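Local atomic coordinates of colicin-D (Escherichia coli, PDB entry 5ZNM), a protein that kills Escherichia coli and closely related bacteria by inhibiting protein synthesis, the part described here comprising its central domain and C-terminal tRNase domain. Residues V29-Q32 with E33-E36; R266-A269 with A270-V274; K312-E315 with T316-F320. All blocks are in the same frame, centred on the assembly; numbering follows the deposited sequence.

Interaction 1: residues V29-Q32 with E33-E36; sequences VYTQ and EMME
Thr31 and Met34 meet side chain to backbone where the chain leaves a loop and enters helix 32-42. Thr31 OG1 accepts from Met34 N at 3.1 Å along a nearly straight N-H (160°), and Met34 CG presses on the same OG1, also at 3.1 Å. The hydroxyl faces the helix end because chi1 (63°) sets OG1 between the backbone N and the carbonyl carbon. In the other direction Thr31 N points at Met34 SD, a weak bond of 3.7 Å. Together these make a capping box with Thr31 as N-cap, the thioether standing where a carboxylate or amide oxygen would be more familiar. Behind it the first helical turns close normally, with Met35 N on Thr31 O (2.9 Å) and Glu36 N on Gln32 O (3.0 Å). Bent at its last torsion, Met34 lays CE obliquely against the Tyr30 ring, 3.9 Å from CD2; the ring is buried among Pro213, Val214 and Pro230, its OH bonded to Gly192 O. Glu33, though exposed, bends so that OE2 lies 3.4 Å from Gln32 CB. The outer side is looser: Gln32 and Met35 run alongside each other, pointing the same way, with Gln32 NE2 no nearer than 3.7 Å to Met35 CE, while Glu36 lies exposed.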
loop_
_atom_site.group_PDB
_atom_site.type_symbol
_atom_site.label_atom_id
_atom_site.label_comp_id
_atom_site.label_asym_id
_atom_site.label_seq_id
_atom_site.Cartn_x
_atom_site.Cartn_y
_atom_site.Cartn_z
ATOM N N VAL A 29 17.704 6.272 -17.362
ATOM C CA VAL A 29 18.372 7.018 -16.309
ATOM C C VAL A 29 18.246 8.487 -16.670
ATOM O O VAL A 29 18.085 8.858 -17.838
ATOM C CB VAL A 29 19.847 6.600 -16.100
ATOM C CG1 VAL A 29 19.918 5.127 -15.684
ATOM C CG2 VAL A 29 20.660 6.836 -17.325
ATOM N N TYR A 30 18.288 9.334 -15.654
ATOM C CA TYR A 30 17.925 10.731 -15.808
ATOM C C TYR A 30 19.151 11.582 -15.546
ATOM O O TYR A 30 19.736 11.526 -14.458
ATOM C CB TYR A 30 16.778 11.107 -14.860
ATOM C CG TYR A 30 15.501 10.399 -15.234
ATOM C CD1 TYR A 30 15.255 9.102 -14.797
ATOM C CD2 TYR A 30 14.548 11.018 -16.043
ATOM C CE1 TYR A 30 14.094 8.434 -15.154
ATOM C CE2 TYR A 30 13.378 10.361 -16.407
ATOM C CZ TYR A 30 13.156 9.075 -15.960
ATOM O OH TYR A 30 12.003 8.432 -16.323
ATOM N N THR A 31 19.542 12.354 -16.548
ATOM C CA THR A 31 20.415 13.468 -16.267
ATOM C C THR A 31 19.673 14.483 -15.407
ATOM O O THR A 31 18.440 14.474 -15.293
ATOM C CB THR A 31 20.903 14.111 -17.563
ATOM O OG1 THR A 31 19.788 14.650 -18.278
ATOM C CG2 THR A 31 21.606 13.066 -18.439
ATOM N N GLN A 32 20.457 15.325 -14.741
ATOM C CA GLN A 32 19.945 16.504 -14.062
ATOM C C GLN A 32 18.926 17.244 -14.936
ATOM O O GLN A 32 17.764 17.433 -14.551
ATOM C CB GLN A 32 21.148 17.390 -13.726
ATOM C CG GLN A 32 20.858 18.590 -12.902
ATOM C CD GLN A 32 20.656 18.245 -11.465
ATOM O OE1 GLN A 32 21.269 17.324 -10.929
ATOM N NE2 GLN A 32 19.769 18.965 -10.834
ATOM N N GLU A 33 19.366 17.630 -16.139
ATOM C CA GLU A 33 18.541 18.373 -17.088
ATOM C C GLU A 33 17.231 17.650 -17.390
ATOM O O GLU A 33 16.163 18.274 -17.439
ATOM C CB GLU A 33 19.324 18.603 -18.392
ATOM C CG GLU A 33 20.745 19.119 -18.241
ATOM C CD GLU A 33 21.782 17.997 -18.108
ATOM O OE1 GLU A 33 22.316 17.552 -19.132
ATOM O OE2 GLU A 33 22.058 17.575 -16.980
ATOM N N MET A 34 17.302 16.339 -17.641
ATOM C CA MET A 34 16.089 15.573 -17.908
ATOM C C MET A 34 15.137 15.644 -16.727
ATOM O O MET A 34 13.930 15.855 -16.894
ATOM C CB MET A 34 16.425 14.114 -18.196
ATOM C CG MET A 34 17.043 13.858 -19.558
ATOM S SD MET A 34 17.610 12.159 -19.686
ATOM C CE MET A 34 16.062 11.260 -19.672
ATOM N N MET A 35 15.668 15.439 -15.522
ATOM C CA MET A 35 14.816 15.371 -14.344
ATOM C C MET A 35 14.087 16.690 -14.126
ATOM O O MET A 35 12.909 16.707 -13.739
ATOM C CB MET A 35 15.660 14.985 -13.125
ATOM C CG MET A 35 14.882 15.042 -11.836
ATOM S SD MET A 35 15.953 15.213 -10.410
ATOM C CE MET A 35 16.789 16.749 -10.802
ATOM N N GLU A 36 14.768 17.806 -14.393
ATOM C CA GLU A 36 14.149 19.116 -14.284
ATOM C C GLU A 36 13.021 19.277 -15.293
ATOM O O GLU A 36 11.942 19.782 -14.960
ATOM C CB GLU A 36 15.201 20.199 -14.491
ATOM C CG GLU A 36 16.312 20.171 -13.479
ATOM C CD GLU A 36 16.835 21.556 -13.180
ATOM O OE1 GLU A 36 18.004 21.833 -13.521
ATOM O OE2 GLU A 36 16.073 22.363 -12.611
#

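Interaction 2: residues R266-A269 with A270-V274; sequences RPDA and AGTGV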
loop_
_atom_site.group_PDB
_atom_site.type_symbol
_atom_site.label_atom_id
_atom_site.label_comp_id
_atom_site.label_asym_id
_atom_site.label_seq_id
_atom_site.Cartn_x
_atom_site.Cartn_y
_atom_site.Cartn_z
ATOM N N ARG A 266 2.720 -1.879 -18.083
ATOM C CA ARG A 266 3.907 -1.399 -17.389
ATOM C C ARG A 266 4.741 -2.592 -16.959
ATOM O O ARG A 266 4.239 -3.722 -16.905
ATOM C CB ARG A 266 3.579 -0.542 -16.150
ATOM C CG ARG A 266 2.789 -1.267 -15.053
ATOM C CD ARG A 266 2.403 -0.298 -13.892
ATOM N NE ARG A 266 1.449 -0.916 -12.981
ATOM C CZ ARG A 266 0.534 -0.249 -12.278
ATOM N NH1 ARG A 266 0.450 1.072 -12.370
ATOM N NH2 ARG A 266 -0.311 -0.909 -11.497
ATOM N N PRO A 267 6.024 -2.383 -16.662
ATOM C CA PRO A 267 6.836 -3.499 -16.161
ATOM C C PRO A 267 6.256 -4.051 -14.867
ATOM O O PRO A 267 5.608 -3.338 -14.088
ATOM C CB PRO A 267 8.220 -2.874 -15.942
ATOM C CG PRO A 267 8.273 -1.694 -16.876
ATOM C CD PRO A 267 6.831 -1.164 -16.862
ATOM N N ASP A 268 6.469 -5.350 -14.654
ATOM C CA ASP A 268 6.034 -5.951 -13.404
ATOM C C ASP A 268 7.003 -5.594 -12.275
ATOM O O ASP A 268 7.978 -4.852 -12.456
ATOM C CB ASP A 268 5.854 -7.463 -13.561
ATOM C CG ASP A 268 7.146 -8.197 -13.939
ATOM O OD1 ASP A 268 8.237 -7.600 -13.901
ATOM O OD2 ASP A 268 7.047 -9.391 -14.281
ATOM N N ALA A 269 6.696 -6.089 -11.073
ATOM C CA ALA A 269 7.475 -5.708 -9.894
ATOM C C ALA A 269 8.947 -6.105 -10.035
ATOM O O ALA A 269 9.843 -5.353 -9.626
ATOM C CB ALA A 269 6.853 -6.330 -8.636
ATOM N N ALA A 270 9.214 -7.286 -10.603
ATOM C CA ALA A 270 10.582 -7.728 -10.845
ATOM C C ALA A 270 11.277 -6.887 -11.904
ATOM O O ALA A 270 12.511 -6.852 -11.936
ATOM C CB ALA A 270 10.589 -9.199 -11.274
ATOM N N GLY A 271 10.513 -6.215 -12.761
ATOM C CA GLY A 271 11.052 -5.396 -13.823
ATOM C C GLY A 271 11.418 -6.151 -15.078
ATOM O O GLY A 271 11.876 -5.524 -16.042
ATOM N N THR A 272 11.221 -7.473 -15.105
ATOM C CA THR A 272 11.611 -8.310 -16.234
ATOM C C THR A 272 10.424 -8.834 -17.021
ATOM O O THR A 272 10.618 -9.476 -18.059
ATOM C CB THR A 272 12.459 -9.493 -15.739
ATOM O OG1 THR A 272 11.733 -10.206 -14.724
ATOM C CG2 THR A 272 13.771 -8.977 -15.167
ATOM N N GLY A 273 9.207 -8.595 -16.545
ATOM C CA GLY A 273 7.993 -8.967 -17.242
ATOM C C GLY A 273 7.037 -7.785 -17.272
ATOM O O GLY A 273 7.462 -6.651 -17.034
ATOM N N VAL A 274 5.754 -8.018 -17.559
ATOM C CA VAL A 274 4.804 -6.927 -17.769
ATOM C C VAL A 274 3.488 -7.217 -17.060
ATOM O O VAL A 274 3.150 -8.367 -16.761
ATOM C CB VAL A 274 4.528 -6.653 -19.276
ATOM C CG1 VAL A 274 5.807 -6.246 -19.998
ATOM C CG2 VAL A 274 3.914 -7.862 -19.944
HETATM O O HOH W 1 9.124 -11.037 -14.369
#
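This is the connecting loop of a beta hairpin, between strands 262-267 and 274-281, organised round the Asp268 carboxylate. Pro267 and Val274 form the last antiparallel, non-hydrogen-bonded pair, and just beyond them Asp268 N donates to Gly273 O (2.9 Å). From there a type I turn runs from Asp268 to Gly271, closed by Gly271 N on Asp268 O. The Asp268 side chain reaches back into the loop, with CG set between its own backbone N and carbonyl carbon (chi1 62°). Its OD1 takes Gly273 N at 3.0 Å, a donor lying 45° out of the carboxylate plane, and adds a weak bond from Gly271 N. Close packing accompanies the grip: OD2 lies 3.1 Å from Gly273 CA, an approach helped by glycine's missing side chain, and Gly271 adopts a positive phi of 84°. A water donates a hydrogen bond to Asp268 OD2 (2.7 Å) and also bonds Thr272 OG1. OD2 has a further partner in His226 of the second subunit, which places this carboxylate at the contact between the two subunits of the assembly. Within this chain strand 262-267 is the outermost of its antiparallel sheet, and Phe19 of helix 3-22 packs on both Pro267 and Val274.

Interaction 3: residues K312-E315 with T316-F320; sequences KNRE and TLTKF
Arg314 O is gripped twice by Thr318, whose backbone N (2.9 Å) and OG1 (2.7 Å) approach from opposite faces of the carbonyl plane. The hydroxyl can fold back to the preceding turn because chi1 of -60° leaves OG1 beside its own backbone N. A water donates a hydrogen bond to the same OG1 while accepting one from Arg314 NH1 at the edge of the guanidinium, in its plane. The buried guanidinium has stronger partners elsewhere, in salt bridges to Asp283 and Asp255. Further round, on the exposed face, Glu315 and Lys319 both extend outward, and their charged atoms, OE2 and NZ, stay 5.5 Å apart. A second water spans that gap, donating a hydrogen bond to Glu315 OE2 (2.6 Å) and accepting one from Lys319 NZ, which also forms a salt bridge with Asp309. At the start of the helix, Asn313 OD1 accepts from Thr316 N (2.9 Å), the donor standing nearly in line with the amide C=O. Thr316 OG1 answers by accepting from Asn313 N at 3.0 Å; this hydroxyl is also bonded to Lys311 O. The two side chains cross at about a right angle, and Leu317 N on Asn313 O closes the first turn. This reciprocal exchange is a classic capping box, with Asn313 as the N-cap of helix 314-329 in the tRNase domain.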
loop_
_atom_site.group_PDB
_atom_site.type_symbol
_atom_site.label_atom_id
_atom_site.label_comp_id
_atom_site.label_asym_id
_atom_site.label_seq_id
_atom_site.Cartn_x
_atom_site.Cartn_y
_atom_site.Cartn_z
ATOM N N LYS A 312 -33.157 15.946 -23.057
ATOM C CA LYS A 312 -31.955 15.915 -22.235
ATOM C C LYS A 312 -31.162 14.670 -22.590
ATOM O O LYS A 312 -31.606 13.552 -22.325
ATOM C CB LYS A 312 -32.293 15.925 -20.751
ATOM C CG LYS A 312 -32.951 17.198 -20.328
ATOM C CD LYS A 312 -32.797 17.413 -18.845
ATOM C CE LYS A 312 -33.656 16.473 -18.062
ATOM N NZ LYS A 312 -33.896 17.060 -16.718
ATOM N N ASN A 313 -29.987 14.863 -23.181
ATOM C CA ASN A 313 -29.098 13.753 -23.498
ATOM C C ASN A 313 -27.679 14.290 -23.439
ATOM O O ASN A 313 -27.464 15.461 -23.117
ATOM C CB ASN A 313 -29.435 13.130 -24.859
ATOM C CG ASN A 313 -29.469 14.159 -25.975
ATOM O OD1 ASN A 313 -28.617 15.048 -26.039
ATOM N ND2 ASN A 313 -30.463 14.057 -26.848
ATOM N N ARG A 314 -26.700 13.433 -23.763
ATOM C CA ARG A 314 -25.311 13.861 -23.625
ATOM C C ARG A 314 -25.056 15.118 -24.436
ATOM O O ARG A 314 -24.400 16.057 -23.969
ATOM C CB ARG A 314 -24.343 12.761 -24.069
ATOM C CG ARG A 314 -22.885 13.242 -24.098
ATOM C CD ARG A 314 -21.876 12.090 -23.942
ATOM N NE ARG A 314 -22.055 11.348 -22.698
ATOM C CZ ARG A 314 -21.515 11.681 -21.523
ATOM N NH1 ARG A 314 -20.757 12.767 -21.393
ATOM N NH2 ARG A 314 -21.755 10.935 -20.457
ATOM N N GLU A 315 -25.566 15.133 -25.659
ATOM C CA GLU A 315 -25.387 16.250 -26.571
ATOM C C GLU A 315 -25.958 17.551 -26.000
ATOM O O GLU A 315 -25.292 18.593 -26.010
ATOM C CB GLU A 315 -26.058 15.864 -27.885
ATOM C CG GLU A 315 -25.998 16.826 -28.977
ATOM C CD GLU A 315 -26.615 16.244 -30.245
ATOM O OE1 GLU A 315 -25.943 15.420 -30.891
ATOM O OE2 GLU A 315 -27.771 16.589 -30.567
ATOM N N THR A 316 -27.183 17.517 -25.481
ATOM C CA THR A 316 -27.767 18.779 -25.040
ATOM C C THR A 316 -27.228 19.211 -23.680
ATOM O O THR A 316 -27.075 20.417 -23.436
ATOM C CB THR A 316 -29.299 18.690 -25.017
ATOM O OG1 THR A 316 -29.732 17.704 -24.059
ATOM C CG2 THR A 316 -29.814 18.303 -26.384
ATOM N N LEU A 317 -26.908 18.261 -22.796
ATOM C CA LEU A 317 -26.251 18.641 -21.547
ATOM C C LEU A 317 -24.860 19.196 -21.799
ATOM O O LEU A 317 -24.412 20.071 -21.054
ATOM C CB LEU A 317 -26.170 17.457 -20.572
ATOM C CG LEU A 317 -27.497 16.856 -20.093
ATOM C CD1 LEU A 317 -27.247 15.813 -18.993
ATOM C CD2 LEU A 317 -28.465 17.936 -19.617
ATOM N N THR A 318 -24.163 18.700 -22.836
ATOM C CA THR A 318 -22.884 19.293 -23.218
ATOM C C THR A 318 -23.075 20.700 -23.780
ATOM O O THR A 318 -22.271 21.597 -23.496
ATOM C CB THR A 318 -22.154 18.376 -24.212
ATOM O OG1 THR A 318 -21.929 17.094 -23.594
ATOM C CG2 THR A 318 -20.806 18.968 -24.629
ATOM N N LYS A 319 -24.145 20.926 -24.555
ATOM C CA LYS A 319 -24.471 22.293 -24.984
ATOM C C LYS A 319 -24.613 23.229 -23.787
ATOM O O LYS A 319 -24.068 24.342 -23.782
ATOM C CB LYS A 319 -25.775 22.310 -25.793
ATOM C CG LYS A 319 -25.691 21.838 -27.233
ATOM C CD LYS A 319 -27.003 22.257 -27.966
ATOM C CE LYS A 319 -27.048 21.687 -29.383
ATOM N NZ LYS A 319 -28.320 22.072 -30.049
ATOM N N PHE A 320 -25.374 22.796 -22.770
ATOM C CA PHE A 320 -25.620 23.609 -21.576
ATOM C C PHE A 320 -24.321 23.874 -20.821
ATOM O O PHE A 320 -24.026 25.014 -20.442
ATOM C CB PHE A 320 -26.627 22.869 -20.685
ATOM C CG PHE A 320 -27.184 23.676 -19.519
ATOM C CD1 PHE A 320 -27.359 25.039 -19.603
ATOM C CD2 PHE A 320 -27.563 23.026 -18.348
ATOM C CE1 PHE A 320 -27.904 25.758 -18.531
ATOM C CE2 PHE A 320 -28.095 23.726 -17.267
ATOM C CZ PHE A 320 -28.270 25.102 -17.365
HETATM O O HOH W 2 -19.962 15.097 -22.946
HETATM O O HOH W 3 -28.705 19.045 -30.570
#

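Interactions 1 and 3 solve one problem twice: each is a capping box at a helix start, the first with a weak N-H to sulfur partner, the second with two oxygen acceptors. Interaction 2 applies the same device, a side-chain acceptor for backbone N-H groups, to a hairpin. Centres of interactions 1 and 2 lie 23 Å apart, their nearest atoms about 11 Å, and both touch the second subunit. Interaction 3 stands across the chain's centre, 45 Å and 43 Å from them between centres, and no other chain of the assembly touches it. A glycerol, probably from crystallisation, sits about 5 Å from the Arg266 side chain of interaction 2.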